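Local coordinates for protein Non-ribosomal peptide synthetase (Methanobrevibacter ruminantium, PDB 6VTJ) that probably carries a peptide thioester on the phosphopantetheine arm of its thiolation domain and reduces it to an aldehyde or alcohol for release, using a nicotinamide cofactor, at residues Asp96-Tyr101 and Tyr292-Phe297; Gly104-Leu109 and Ala299-Leu304; Val400-Thr405 and Glu475-Leu480. One frame throughout, in Å; residues are numbered along the deposited sequence.

How the interactions relate
Interactions 1 and 2 hold the same element, helix 291-308, against two successive short helices, 94-99 and 104-111, and they touch one another: R301 of interaction 2 donates from NH1 to I97 O of interaction 1, while Y101 packs on R301. Interaction 1 is fully buried; interaction 2 buries I106 and L304 but opens at its flanks. Interaction 3 lies on the opposite side of the chain's centre, about 38 Å from interaction 1 between centres, and joins helices 396-403 and 474-485, grading from buried alanine and leucine to an exposed threonine. None has a hydrogen bond between its segments; the closest contacts are apolar, and R301 and K478 find their polar partners outside them.

Interaction 1 of 3, residues Asp96-Tyr101 and Tyr292-Phe297; sequences DIIKNY and YVCSKF
A single side chain, I98, makes the whole contact from its segment, reaching C294 and F297 on a facing helix; the CA atoms of I98 and C294 are 8.7 Å apart. The helix it meets carries Y292 and K296 in the Tyr-x-x-x-Lys spacing of the short-chain dehydrogenase/reductase family, in keeping with the reductase domain's Rossmann-type fold. I98 thus packs on the flank of this signature helix, and all three touching residues are buried.

The two ends of the isoleucine's longer branch divide the work. CD1 meets the thiol sulfur, with I98 CD1 and C294 SG 3.9 Å apart, while CG1 comes obliquely to the ring of F297, 4.0 Å from its CE1. In F297 the ring carbon CG is anti to the backbone N (chi1 168°), a setting that carries the ring out from its helix to meet the isoleucine. Y283 and L282 from a loop close round I98 and F297 respectively, and Y103 also packs on F297, so the apolar patch extends beyond the two helices.

The signature residues look elsewhere: Y292 packs on helix 229-246, as does the neighbouring S295, and K296 NZ donates to I256 O. K296 CG lies over one face of the Y292 ring, 3.6 Å above its plane and shifted toward the rim. Y292 O is gripped from one face of its plane by two donors, K296 N and S295 OG, the hydroxyl arriving at 2.9 Å from Y292 O with a C=O...OG angle of 117°.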
ATOM      1  N   ASP A  96      13.056  12.125  13.833  1.00 39.91           N
ATOM      2  CA  ASP A  96      14.117  11.805  14.780  1.00 39.37           C
ATOM      3  C   ASP A  96      14.300  10.300  14.917  1.00 37.21           C
ATOM      4  O   ASP A  96      15.431   9.805  14.970  1.00 37.31           O
ATOM      5  CB  ASP A  96      13.804  12.427  16.142  1.00 40.60           C
ATOM      6  CG  ASP A  96      13.912  13.941  16.129  1.00 44.38           C
ATOM      7  OD1 ASP A  96      14.844  14.485  15.495  1.00 47.40           O
ATOM      8  OD2 ASP A  96      13.059  14.592  16.761  1.00 51.46           O
ATOM      9  N   ILE A  97      13.199   9.555  15.009  1.00 34.20           N
ATOM     10  CA  ILE A  97      13.294   8.098  15.027  1.00 41.02           C
ATOM     11  C   ILE A  97      14.039   7.597  13.790  1.00 35.47           C
ATOM     12  O   ILE A  97      14.890   6.706  13.881  1.00 35.58           O
ATOM     13  CB  ILE A  97      11.886   7.479  15.159  1.00 35.15           C
ATOM     14  CG1 ILE A  97      11.316   7.814  16.535  1.00 34.61           C
ATOM     15  CG2 ILE A  97      11.934   5.980  15.012  1.00 31.76           C
ATOM     16  CD1 ILE A  97       9.845   7.523  16.666  1.00 35.68           C
ATOM     17  N   ILE A  98      13.777   8.205  12.630  1.00 38.19           N
ATOM     18  CA  ILE A  98      14.397   7.753  11.390  1.00 36.23           C
ATOM     19  C   ILE A  98      15.894   8.034  11.406  1.00 39.46           C
ATOM     20  O   ILE A  98      16.713   7.155  11.101  1.00 36.86           O
ATOM     21  CB  ILE A  98      13.709   8.420  10.187  1.00 37.49           C
ATOM     22  CG1 ILE A  98      12.381   7.722   9.888  1.00 33.84           C
ATOM     23  CG2 ILE A  98      14.609   8.398   8.969  1.00 34.67           C
ATOM     24  CD1 ILE A  98      11.377   8.640   9.231  1.00 38.48           C
ATOM     25  N   LYS A  99      16.278   9.259  11.784  1.00 40.11           N
ATOM     26  CA  LYS A  99      17.671   9.681  11.683  1.00 39.36           C
ATOM     27  C   LYS A  99      18.531   9.242  12.865  1.00 39.67           C
ATOM     28  O   LYS A  99      19.759   9.200  12.732  1.00 41.64           O
ATOM     29  CB  LYS A  99      17.744  11.201  11.528  1.00 37.00           C
ATOM     30  CG  LYS A  99      17.202  11.708  10.204  1.00 41.17           C
ATOM     31  CD  LYS A  99      17.103  13.220  10.211  1.00 43.64           C
ATOM     32  CE  LYS A  99      16.692  13.769   8.852  1.00 50.54           C
ATOM     33  NZ  LYS A  99      16.062  15.124   8.975  1.00 51.56           N
ATOM     34  N   ASN A 100      17.933   8.908  14.009  1.00 38.49           N
ATOM     35  CA  ASN A 100      18.710   8.547  15.197  1.00 39.58           C
ATOM     36  C   ASN A 100      18.975   7.046  15.167  1.00 38.84           C
ATOM     37  O   ASN A 100      18.386   6.254  15.904  1.00 37.34           O
ATOM     38  CB  ASN A 100      17.987   8.960  16.472  1.00 39.97           C
ATOM     39  CG  ASN A 100      18.705   8.492  17.716  1.00 41.45           C
ATOM     40  OD1 ASN A 100      19.921   8.690  17.855  1.00 42.42           O
ATOM     41  ND2 ASN A 100      17.969   7.843  18.621  1.00 36.84           N
ATOM     42  N   TYR A 101      19.900   6.654  14.298  1.00 39.47           N
ATOM     43  CA  TYR A 101      20.105   5.242  14.020  1.00 38.03           C
ATOM     44  C   TYR A 101      21.418   5.090  13.283  1.00 35.51           C
ATOM     45  O   TYR A 101      21.781   5.940  12.462  1.00 38.09           O
ATOM     46  CB  TYR A 101      18.949   4.665  13.183  1.00 37.31           C
ATOM     47  CG  TYR A 101      18.806   3.154  13.258  1.00 37.50           C
ATOM     48  CD1 TYR A 101      18.025   2.556  14.241  1.00 37.11           C
ATOM     49  CD2 TYR A 101      19.430   2.336  12.338  1.00 34.51           C
ATOM     50  CE1 TYR A 101      17.880   1.181  14.305  1.00 39.42           C
ATOM     51  CE2 TYR A 101      19.298   0.952  12.397  1.00 36.85           C
ATOM     52  CZ  TYR A 101      18.525   0.383  13.383  1.00 35.31           C
ATOM     53  OH  TYR A 101      18.392  -0.982  13.447  1.00 39.19           O
ATOM     54  N   TYR A 292       2.189   6.278   5.741  1.00 31.47           N
ATOM     55  CA  TYR A 292       2.187   4.880   5.340  1.00 34.59           C
ATOM     56  C   TYR A 292       3.576   4.454   4.890  1.00 29.30           C
ATOM     57  O   TYR A 292       4.087   3.407   5.312  1.00 31.08           O
ATOM     58  CB  TYR A 292       1.164   4.657   4.236  1.00 28.66           C
ATOM     59  CG  TYR A 292       1.340   3.325   3.564  1.00 31.32           C
ATOM     60  CD1 TYR A 292       0.975   2.160   4.213  1.00 32.44           C
ATOM     61  CD2 TYR A 292       1.892   3.227   2.289  1.00 30.01           C
ATOM     62  CE1 TYR A 292       1.138   0.932   3.613  1.00 32.56           C
ATOM     63  CE2 TYR A 292       2.063   2.011   1.686  1.00 29.63           C
ATOM     64  CZ  TYR A 292       1.682   0.866   2.358  1.00 31.09           C
ATOM     65  OH  TYR A 292       1.850  -0.354   1.784  1.00 33.88           O
ATOM     66  N   VAL A 293       4.208   5.269   4.047  1.00 27.38           N
ATOM     67  CA  VAL A 293       5.578   4.992   3.637  1.00 28.59           C
ATOM     68  C   VAL A 293       6.497   4.947   4.850  1.00 28.79           C
ATOM     69  O   VAL A 293       7.384   4.083   4.948  1.00 30.05           O
ATOM     70  CB  VAL A 293       6.051   6.041   2.617  1.00 30.01           C
ATOM     71  CG1 VAL A 293       7.482   5.710   2.158  1.00 28.52           C
ATOM     72  CG2 VAL A 293       5.090   6.101   1.441  1.00 32.23           C
ATOM     73  N   CYS A 294       6.280   5.852   5.807  1.00 25.71           N
ATOM     74  CA  CYS A 294       7.129   5.898   6.990  1.00 27.40           C
ATOM     75  C   CYS A 294       6.980   4.641   7.832  1.00 25.88           C
ATOM     76  O   CYS A 294       7.979   4.060   8.275  1.00 25.88           O
ATOM     77  CB  CYS A 294       6.821   7.151   7.819  1.00 28.50           C
ATOM     78  SG  CYS A 294       7.740   7.224   9.361  1.00 36.43           S
ATOM     79  N   SER A 295       5.738   4.229   8.113  1.00 30.77           N
ATOM     80  CA  SER A 295       5.531   3.012   8.896  1.00 26.59           C
ATOM     81  C   SER A 295       6.134   1.787   8.203  1.00 27.91           C
ATOM     82  O   SER A 295       6.729   0.922   8.863  1.00 25.88           O
ATOM     83  CB  SER A 295       4.037   2.794   9.181  1.00 28.11           C
ATOM     84  OG  SER A 295       3.268   2.534   8.001  1.00 28.02           O
ATOM     85  N   LYS A 296       5.989   1.681   6.879  1.00 26.82           N
ATOM     86  CA  LYS A 296       6.580   0.524   6.207  1.00 25.13           C
ATOM     87  C   LYS A 296       8.109   0.570   6.287  1.00 25.71           C
ATOM     88  O   LYS A 296       8.767  -0.468   6.464  1.00 26.51           O
ATOM     89  CB  LYS A 296       6.110   0.462   4.757  1.00 26.84           C
ATOM     90  CG  LYS A 296       4.611   0.243   4.583  1.00 25.63           C
ATOM     91  CD  LYS A 296       4.127  -1.042   5.239  1.00 27.35           C
ATOM     92  CE  LYS A 296       4.618  -2.275   4.507  1.00 25.76           C
ATOM     93  NZ  LYS A 296       3.882  -3.464   4.983  1.00 26.67           N
ATOM     94  N   PHE A 297       8.691   1.767   6.162  1.00 25.41           N
ATOM     95  CA  PHE A 297      10.135   1.901   6.288  1.00 26.74           C
ATOM     96  C   PHE A 297      10.610   1.467   7.670  1.00 29.29           C
ATOM     97  O   PHE A 297      11.629   0.766   7.796  1.00 28.69           O
ATOM     98  CB  PHE A 297      10.553   3.348   6.007  1.00 27.10           C
ATOM     99  CG  PHE A 297      11.979   3.648   6.388  1.00 30.54           C
ATOM    100  CD1 PHE A 297      12.297   4.100   7.676  1.00 27.45           C
ATOM    101  CD2 PHE A 297      13.004   3.474   5.469  1.00 25.21           C
ATOM    102  CE1 PHE A 297      13.614   4.358   8.041  1.00 30.08           C
ATOM    103  CE2 PHE A 297      14.327   3.743   5.822  1.00 29.77           C
ATOM    104  CZ  PHE A 297      14.631   4.190   7.120  1.00 32.53           C
TER

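Interaction 2 of 3, residues Gly104-Leu109 and Ala299-Leu304; sequences GEINEL and AERAVL
I106 packs tightly across L304, the two side chains crossing at about a right angle, whereas the next turn of the same helix makes a much looser approach. I106 CD1 comes within 3.7 Å of L304 CB, and the shorter branch joins in, with I106 CG2 3.8 Å from L304 CD1. An extended longer branch (chi2 179°) carries I106 CD1 on to R301, where it rests 3.9 Å from R301 CG. An alanine in place of I106 would probably leave L304 CB and the aliphatic start of R301 without their apolar cover and open a gap between the helices.

On the loose side, L109 is partly exposed and reaches the other segment at one long approach, its CD1 4.2 Å from L304 O. R301 bends at chi3 (76°), and its guanidinium leaves the apolar patch to bond from NH1 to Y103 OH and I97 O, with a cation-pi contact to the ring of Y101.

The segment axes cross at 78°, 10.5 Å apart at their closest. Helix 104-111 therefore lies across the outer flank of helix 291-308, where L109 also meets A307 and T308 and L282 of a loop touches I106. Behind, L304 and V303 rest on I315 of strand 313-322, while V303 additionally meets Y253 and Q255 of strand 252-258, so helix 291-308 lies between helix 104-111 and the parallel-paired strands 252-258 and 313-322 of the Rossmann-type domain.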
ATOM      1  N   GLY A 104      24.930   1.107   9.752  1.00 37.83           N
ATOM      2  CA  GLY A 104      26.097   0.413   9.228  1.00 36.75           C
ATOM      3  C   GLY A 104      25.881  -1.078   9.052  1.00 39.15           C
ATOM      4  O   GLY A 104      26.148  -1.635   7.981  1.00 38.25           O
ATOM      5  N   GLU A 105      25.389  -1.748  10.101  1.00 37.55           N
ATOM      6  CA  GLU A 105      25.256  -3.203  10.061  1.00 34.78           C
ATOM      7  C   GLU A 105      24.200  -3.654   9.050  1.00 37.95           C
ATOM      8  O   GLU A 105      24.391  -4.647   8.323  1.00 33.52           O
ATOM      9  CB  GLU A 105      24.909  -3.723  11.453  1.00 40.28           C
ATOM     10  CG  GLU A 105      26.077  -3.733  12.420  1.00 46.52           C
ATOM     11  CD  GLU A 105      25.804  -4.596  13.637  1.00 57.64           C
ATOM     12  OE1 GLU A 105      25.419  -4.040  14.693  1.00 61.61           O
ATOM     13  OE2 GLU A 105      25.967  -5.834  13.533  1.00 63.46           O
ATOM     14  N   ILE A 106      23.069  -2.954   9.013  1.00 34.78           N
ATOM     15  CA  ILE A 106      22.053  -3.235   8.005  1.00 35.19           C
ATOM     16  C   ILE A 106      22.644  -3.105   6.603  1.00 32.23           C
ATOM     17  O   ILE A 106      22.440  -3.973   5.753  1.00 36.28           O
ATOM     18  CB  ILE A 106      20.842  -2.306   8.204  1.00 32.32           C
ATOM     19  CG1 ILE A 106      19.978  -2.819   9.346  1.00 28.80           C
ATOM     20  CG2 ILE A 106      20.052  -2.176   6.926  1.00 33.33           C
ATOM     21  CD1 ILE A 106      18.780  -1.968   9.626  1.00 31.38           C
ATOM     22  N   ASN A 107      23.386  -2.017   6.347  1.00 30.33           N
ATOM     23  CA  ASN A 107      23.948  -1.780   5.017  1.00 30.74           C
ATOM     24  C   ASN A 107      24.946  -2.869   4.635  1.00 36.01           C
ATOM     25  O   ASN A 107      25.016  -3.293   3.466  1.00 34.29           O
ATOM     26  CB  ASN A 107      24.605  -0.398   4.969  1.00 30.88           C
ATOM     27  CG  ASN A 107      23.589   0.720   4.833  1.00 39.07           C
ATOM     28  OD1 ASN A 107      22.477   0.477   4.367  1.00 39.56           O
ATOM     29  ND2 ASN A 107      23.959   1.951   5.224  1.00 35.51           N
ATOM     30  N   GLU A 108      25.719  -3.345   5.615  1.00 34.46           N
ATOM     31  CA  GLU A 108      26.625  -4.460   5.367  1.00 36.81           C
ATOM     32  C   GLU A 108      25.854  -5.710   4.956  1.00 35.11           C
ATOM     33  O   GLU A 108      26.272  -6.435   4.042  1.00 36.58           O
ATOM     34  CB  GLU A 108      27.475  -4.731   6.611  1.00 37.49           C
ATOM     35  CG  GLU A 108      28.863  -4.102   6.557  1.00 43.74           C
ATOM     36  N   LEU A 109      24.736  -5.991   5.627  1.00 31.77           N
ATOM     37  CA  LEU A 109      23.929  -7.140   5.224  1.00 34.52           C
ATOM     38  C   LEU A 109      23.366  -6.936   3.824  1.00 34.99           C
ATOM     39  O   LEU A 109      23.383  -7.852   2.993  1.00 38.01           O
ATOM     40  CB  LEU A 109      22.783  -7.366   6.210  1.00 35.97           C
ATOM     41  CG  LEU A 109      22.976  -8.162   7.493  1.00 40.00           C
ATOM     42  CD1 LEU A 109      21.613  -8.596   8.012  1.00 36.40           C
ATOM     43  CD2 LEU A 109      23.896  -9.359   7.291  1.00 33.25           C
ATOM     44  N   ALA A 299       9.151  -0.587   9.665  1.00 25.22           N
ATOM     45  CA  ALA A 299       9.041  -2.037   9.717  1.00 27.03           C
ATOM     46  C   ALA A 299      10.227  -2.722   9.030  1.00 28.74           C
ATOM     47  O   ALA A 299      10.792  -3.686   9.563  1.00 30.04           O
ATOM     48  CB  ALA A 299       7.719  -2.456   9.095  1.00 26.23           C
ATOM     49  N   GLU A 300      10.621  -2.233   7.849  1.00 29.15           N
ATOM     50  CA  GLU A 300      11.768  -2.805   7.148  1.00 27.14           C
ATOM     51  C   GLU A 300      13.011  -2.731   8.013  1.00 27.12           C
ATOM     52  O   GLU A 300      13.786  -3.690   8.095  1.00 29.10           O
ATOM     53  CB  GLU A 300      12.007  -2.079   5.817  1.00 30.49           C
ATOM     54  CG  GLU A 300      11.083  -2.520   4.665  1.00 32.61           C
ATOM     55  CD  GLU A 300      11.574  -2.099   3.280  1.00 28.11           C
ATOM     56  OE1 GLU A 300      12.775  -1.799   3.128  1.00 32.46           O
ATOM     57  OE2 GLU A 300      10.760  -2.093   2.327  1.00 28.49           O
ATOM     58  N   ARG A 301      13.236  -1.577   8.638  1.00 29.26           N
ATOM     59  CA  ARG A 301      14.412  -1.420   9.493  1.00 28.42           C
ATOM     60  C   ARG A 301      14.373  -2.376  10.682  1.00 28.81           C
ATOM     61  O   ARG A 301      15.406  -2.931  11.066  1.00 31.50           O
ATOM     62  CB  ARG A 301      14.523   0.018   9.979  1.00 34.21           C
ATOM     63  CG  ARG A 301      15.836   0.337  10.673  1.00 30.96           C
ATOM     64  CD  ARG A 301      15.884   1.814  11.034  1.00 35.32           C
ATOM     65  NE  ARG A 301      15.049   2.106  12.190  1.00 38.44           N
ATOM     66  CZ  ARG A 301      14.940   3.303  12.757  1.00 39.39           C
ATOM     67  NH1 ARG A 301      15.601   4.349  12.268  1.00 37.33           N
ATOM     68  NH2 ARG A 301      14.157   3.452  13.818  1.00 39.26           N
ATOM     69  N   ALA A 302      13.196  -2.589  11.278  1.00 29.02           N
ATOM     70  CA  ALA A 302      13.107  -3.575  12.356  1.00 28.69           C
ATOM     71  C   ALA A 302      13.452  -4.979  11.860  1.00 32.57           C
ATOM     72  O   ALA A 302      14.150  -5.754  12.551  1.00 31.19           O
ATOM     73  CB  ALA A 302      11.712  -3.551  12.973  1.00 24.82           C
ATOM     74  N   VAL A 303      12.968  -5.329  10.665  1.00 26.92           N
ATOM     75  CA  VAL A 303      13.203  -6.666  10.135  1.00 26.46           C
ATOM     76  C   VAL A 303      14.696  -6.879   9.901  1.00 29.42           C
ATOM     77  O   VAL A 303      15.280  -7.887  10.326  1.00 29.28           O
ATOM     78  CB  VAL A 303      12.384  -6.880   8.850  1.00 27.23           C
ATOM     79  CG1 VAL A 303      12.827  -8.156   8.155  1.00 25.76           C
ATOM     80  CG2 VAL A 303      10.883  -6.909   9.151  1.00 24.08           C
ATOM     81  N   LEU A 304      15.348  -5.903   9.258  1.00 27.86           N
ATOM     82  CA  LEU A 304      16.781  -6.026   8.982  1.00 29.78           C
ATOM     83  C   LEU A 304      17.627  -5.960  10.264  1.00 32.29           C
ATOM     84  O   LEU A 304      18.670  -6.623  10.353  1.00 28.10           O
ATOM     85  CB  LEU A 304      17.208  -4.949   7.983  1.00 24.86           C
ATOM     86  CG  LEU A 304      16.684  -5.149   6.549  1.00 25.34           C
ATOM     87  CD1 LEU A 304      16.857  -3.908   5.664  1.00 21.55           C
ATOM     88  CD2 LEU A 304      17.374  -6.345   5.907  1.00 25.21           C
TER

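Interaction 3 of 3, residues Val400-Thr405 and Glu475-Leu480; sequences VDALNT and EYLKRL
Two groups of T405 hold A402 O: its hydroxyl, with T405 OG1 donating to A402 O at 2.9 Å, and, weakly, its backbone N. The hydroxyl bond runs fairly straight at the carbonyl (C=O...OG1 angle 153°), tilted 18° from its plane. It depends on the threonine placing OG1 between the backbone N and the carbonyl carbon (chi1 72°), which turns the hydroxyl back over the preceding turn and fixes the side-chain rotation. Both residues then use their side chains to meet the facing helix.

The close part of that meeting is apolar. A402 CB sits against L477, 3.6 Å from L477 CB and 3.9 Å from L477 CD1, and the CA atoms of the two residues are only 6.3 Å apart. With nothing beyond CB on the alanine, the backbones can approach this closely. F481 of the same long helix packs on A402 as well, and L477 continues inward to M363 of strand 360-365.

Toward solvent the packing thins out. The extended chain of K478 crosses T405 at about a right angle, K478 CE lying 3.9 Å from T405 OG1 and 4.0 Å from T405 CG2. This is a van der Waals contact of the methylene; the charged end, NZ, is paired in a salt bridge with E474.

On the far flank of helix 474-485, Y476 OH bonds to S323 O and R479 NE to Y325 O. The contact is a close helix-helix packing made possible by one alanine, joining helix 396-403 to helix 474-485 in the part of the reductase that probably corresponds to the C-terminal subdomain of extended short-chain dehydrogenases/reductases.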
ATOM      1  N   VAL A 400      -6.005   3.867 -21.090  1.00 30.74           N
ATOM      2  CA  VAL A 400      -7.098   4.587 -21.738  1.00 31.08           C
ATOM      3  C   VAL A 400      -7.478   3.932 -23.065  1.00 27.75           C
ATOM      4  O   VAL A 400      -8.652   3.934 -23.438  1.00 33.11           O
ATOM      5  CB  VAL A 400      -6.736   6.079 -21.887  1.00 26.15           C
ATOM      6  CG1 VAL A 400      -7.596   6.754 -22.933  1.00 31.09           C
ATOM      7  CG2 VAL A 400      -6.951   6.790 -20.555  1.00 28.01           C
ATOM      8  N   ASP A 401      -6.522   3.339 -23.788  1.00 27.52           N
ATOM      9  CA  ASP A 401      -6.883   2.573 -24.977  1.00 30.85           C
ATOM     10  C   ASP A 401      -7.828   1.442 -24.616  1.00 35.91           C
ATOM     11  O   ASP A 401      -8.807   1.193 -25.332  1.00 36.49           O
ATOM     12  CB  ASP A 401      -5.640   2.014 -25.674  1.00 32.07           C
ATOM     13  CG  ASP A 401      -4.814   3.094 -26.370  1.00 36.41           C
ATOM     14  OD1 ASP A 401      -5.278   4.258 -26.444  1.00 37.48           O
ATOM     15  OD2 ASP A 401      -3.679   2.785 -26.809  1.00 39.63           O
ATOM     16  N   ALA A 402      -7.555   0.750 -23.500  1.00 29.92           N
ATOM     17  CA  ALA A 402      -8.476  -0.298 -23.046  1.00 34.76           C
ATOM     18  C   ALA A 402      -9.832   0.274 -22.618  1.00 34.36           C
ATOM     19  O   ALA A 402     -10.884  -0.305 -22.919  1.00 33.83           O
ATOM     20  CB  ALA A 402      -7.845  -1.084 -21.900  1.00 27.63           C
ATOM     21  N   LEU A 403      -9.833   1.391 -21.894  1.00 32.31           N
ATOM     22  CA  LEU A 403     -11.099   1.955 -21.429  1.00 31.82           C
ATOM     23  C   LEU A 403     -11.954   2.446 -22.594  1.00 33.04           C
ATOM     24  O   LEU A 403     -13.180   2.318 -22.567  1.00 36.82           O
ATOM     25  CB  LEU A 403     -10.846   3.094 -20.452  1.00 34.98           C
ATOM     26  CG  LEU A 403     -10.707   2.669 -18.999  1.00 33.71           C
ATOM     27  CD1 LEU A 403     -10.393   3.897 -18.162  1.00 34.60           C
ATOM     28  CD2 LEU A 403     -11.977   1.960 -18.524  1.00 33.53           C
ATOM     29  N   ASN A 404     -11.335   2.993 -23.637  1.00 31.43           N
ATOM     30  CA  ASN A 404     -12.126   3.534 -24.740  1.00 34.63           C
ATOM     31  C   ASN A 404     -12.835   2.463 -25.569  1.00 37.28           C
ATOM     32  O   ASN A 404     -13.696   2.813 -26.384  1.00 35.17           O
ATOM     33  CB  ASN A 404     -11.248   4.392 -25.650  1.00 32.27           C
ATOM     34  CG  ASN A 404     -11.086   5.791 -25.129  1.00 33.42           C
ATOM     35  OD1 ASN A 404     -11.830   6.217 -24.249  1.00 32.46           O
ATOM     36  ND2 ASN A 404     -10.115   6.522 -25.664  1.00 36.10           N
ATOM     37  N   THR A 405     -12.506   1.178 -25.407  1.00 33.65           N
ATOM     38  CA  THR A 405     -13.309   0.172 -26.099  1.00 35.54           C
ATOM     39  C   THR A 405     -14.709   0.048 -25.507  1.00 37.39           C
ATOM     40  O   THR A 405     -15.567  -0.605 -26.109  1.00 36.38           O
ATOM     41  CB  THR A 405     -12.612  -1.194 -26.093  1.00 33.80           C
ATOM     42  OG1 THR A 405     -12.656  -1.756 -24.777  1.00 35.54           O
ATOM     43  CG2 THR A 405     -11.170  -1.064 -26.541  1.00 35.95           C
ATOM     44  N   GLU A 475      -6.294  -7.490 -23.416  1.00 32.64           N
ATOM     45  CA  GLU A 475      -7.203  -8.516 -22.915  1.00 35.84           C
ATOM     46  C   GLU A 475      -7.219  -8.527 -21.391  1.00 32.32           C
ATOM     47  O   GLU A 475      -8.290  -8.535 -20.769  1.00 29.76           O
ATOM     48  CB  GLU A 475      -6.816  -9.892 -23.477  1.00 35.03           C
ATOM     49  CG  GLU A 475      -6.863  -9.980 -25.027  1.00 42.93           C
ATOM     50  CD  GLU A 475      -5.467  -9.978 -25.687  1.00 50.79           C
ATOM     51  OE1 GLU A 475      -5.141 -10.972 -26.386  1.00 61.03           O
ATOM     52  OE2 GLU A 475      -4.695  -8.989 -25.507  1.00 47.63           O
ATOM     53  N   TYR A 476      -6.036  -8.506 -20.763  1.00 31.12           N
ATOM     54  CA  TYR A 476      -6.031  -8.480 -19.308  1.00 28.72           C
ATOM     55  C   TYR A 476      -6.752  -7.241 -18.806  1.00 27.40           C
ATOM     56  O   TYR A 476      -7.624  -7.329 -17.926  1.00 26.01           O
ATOM     57  CB  TYR A 476      -4.607  -8.537 -18.760  1.00 27.47           C
ATOM     58  CG  TYR A 476      -4.542  -8.100 -17.333  1.00 25.00           C
ATOM     59  CD1 TYR A 476      -5.041  -8.909 -16.322  1.00 26.55           C
ATOM     60  CD2 TYR A 476      -4.010  -6.863 -16.989  1.00 26.62           C
ATOM     61  CE1 TYR A 476      -4.988  -8.512 -15.019  1.00 25.00           C
ATOM     62  CE2 TYR A 476      -3.942  -6.458 -15.682  1.00 23.84           C
ATOM     63  CZ  TYR A 476      -4.437  -7.281 -14.703  1.00 26.02           C
ATOM     64  OH  TYR A 476      -4.378  -6.872 -13.394  1.00 23.37           O
ATOM     65  N   LEU A 477      -6.449  -6.082 -19.408  1.00 25.11           N
ATOM     66  CA  LEU A 477      -7.099  -4.855 -18.966  1.00 27.20           C
ATOM     67  C   LEU A 477      -8.606  -4.954 -19.169  1.00 27.77           C
ATOM     68  O   LEU A 477      -9.384  -4.507 -18.317  1.00 29.48           O
ATOM     69  CB  LEU A 477      -6.504  -3.638 -19.687  1.00 24.69           C
ATOM     70  CG  LEU A 477      -5.057  -3.274 -19.304  1.00 29.28           C
ATOM     71  CD1 LEU A 477      -4.536  -2.106 -20.145  1.00 25.19           C
ATOM     72  CD2 LEU A 477      -4.908  -2.964 -17.791  1.00 24.62           C
ATOM     73  N   LYS A 478      -9.044  -5.617 -20.247  1.00 31.44           N
ATOM     74  CA  LYS A 478     -10.489  -5.740 -20.429  1.00 31.27           C
ATOM     75  C   LYS A 478     -11.090  -6.621 -19.347  1.00 34.50           C
ATOM     76  O   LYS A 478     -12.128  -6.271 -18.760  1.00 33.54           O
ATOM     77  CB  LYS A 478     -10.818  -6.277 -21.820  1.00 33.45           C
ATOM     78  CG  LYS A 478     -10.597  -5.261 -22.913  1.00 36.19           C
ATOM     79  CD  LYS A 478     -10.804  -5.870 -24.290  1.00 38.91           C
ATOM     80  CE  LYS A 478     -10.447  -4.869 -25.367  1.00 44.87           C
ATOM     81  NZ  LYS A 478     -10.316  -5.503 -26.716  1.00 54.21           N
ATOM     82  N   ARG A 479     -10.422  -7.742 -19.030  1.00 31.74           N
ATOM     83  CA  ARG A 479     -10.866  -8.561 -17.908  1.00 29.96           C
ATOM     84  C   ARG A 479     -11.013  -7.694 -16.673  1.00 31.03           C
ATOM     85  O   ARG A 479     -12.060  -7.702 -16.006  1.00 30.85           O
ATOM     86  CB  ARG A 479      -9.887  -9.716 -17.643  1.00 33.82           C
ATOM     87  CG  ARG A 479      -9.837 -10.783 -18.743  1.00 31.56           C
ATOM     88  CD  ARG A 479      -9.313 -12.112 -18.225  1.00 30.80           C
ATOM     89  NE  ARG A 479      -7.871 -12.096 -17.982  1.00 34.96           N
ATOM     90  CZ  ARG A 479      -6.947 -12.036 -18.939  1.00 31.53           C
ATOM     91  NH1 ARG A 479      -7.304 -11.993 -20.217  1.00 32.86           N
ATOM     92  NH2 ARG A 479      -5.659 -12.028 -18.621  1.00 29.01           N
ATOM     93  N   LEU A 480     -10.004  -6.853 -16.424  1.00 29.01           N
ATOM     94  CA  LEU A 480     -10.005  -6.036 -15.217  1.00 24.88           C
ATOM     95  C   LEU A 480     -11.187  -5.080 -15.242  1.00 29.22           C
ATOM     96  O   LEU A 480     -11.989  -5.017 -14.293  1.00 28.56           O
ATOM     97  CB  LEU A 480      -8.679  -5.277 -15.116  1.00 28.29           C
ATOM     98  CG  LEU A 480      -8.394  -4.391 -13.902  1.00 28.83           C
ATOM     99  CD1 LEU A 480      -6.909  -4.299 -13.684  1.00 26.40           C
ATOM    100  CD2 LEU A 480      -8.995  -2.992 -14.101  1.00 26.14           C
TER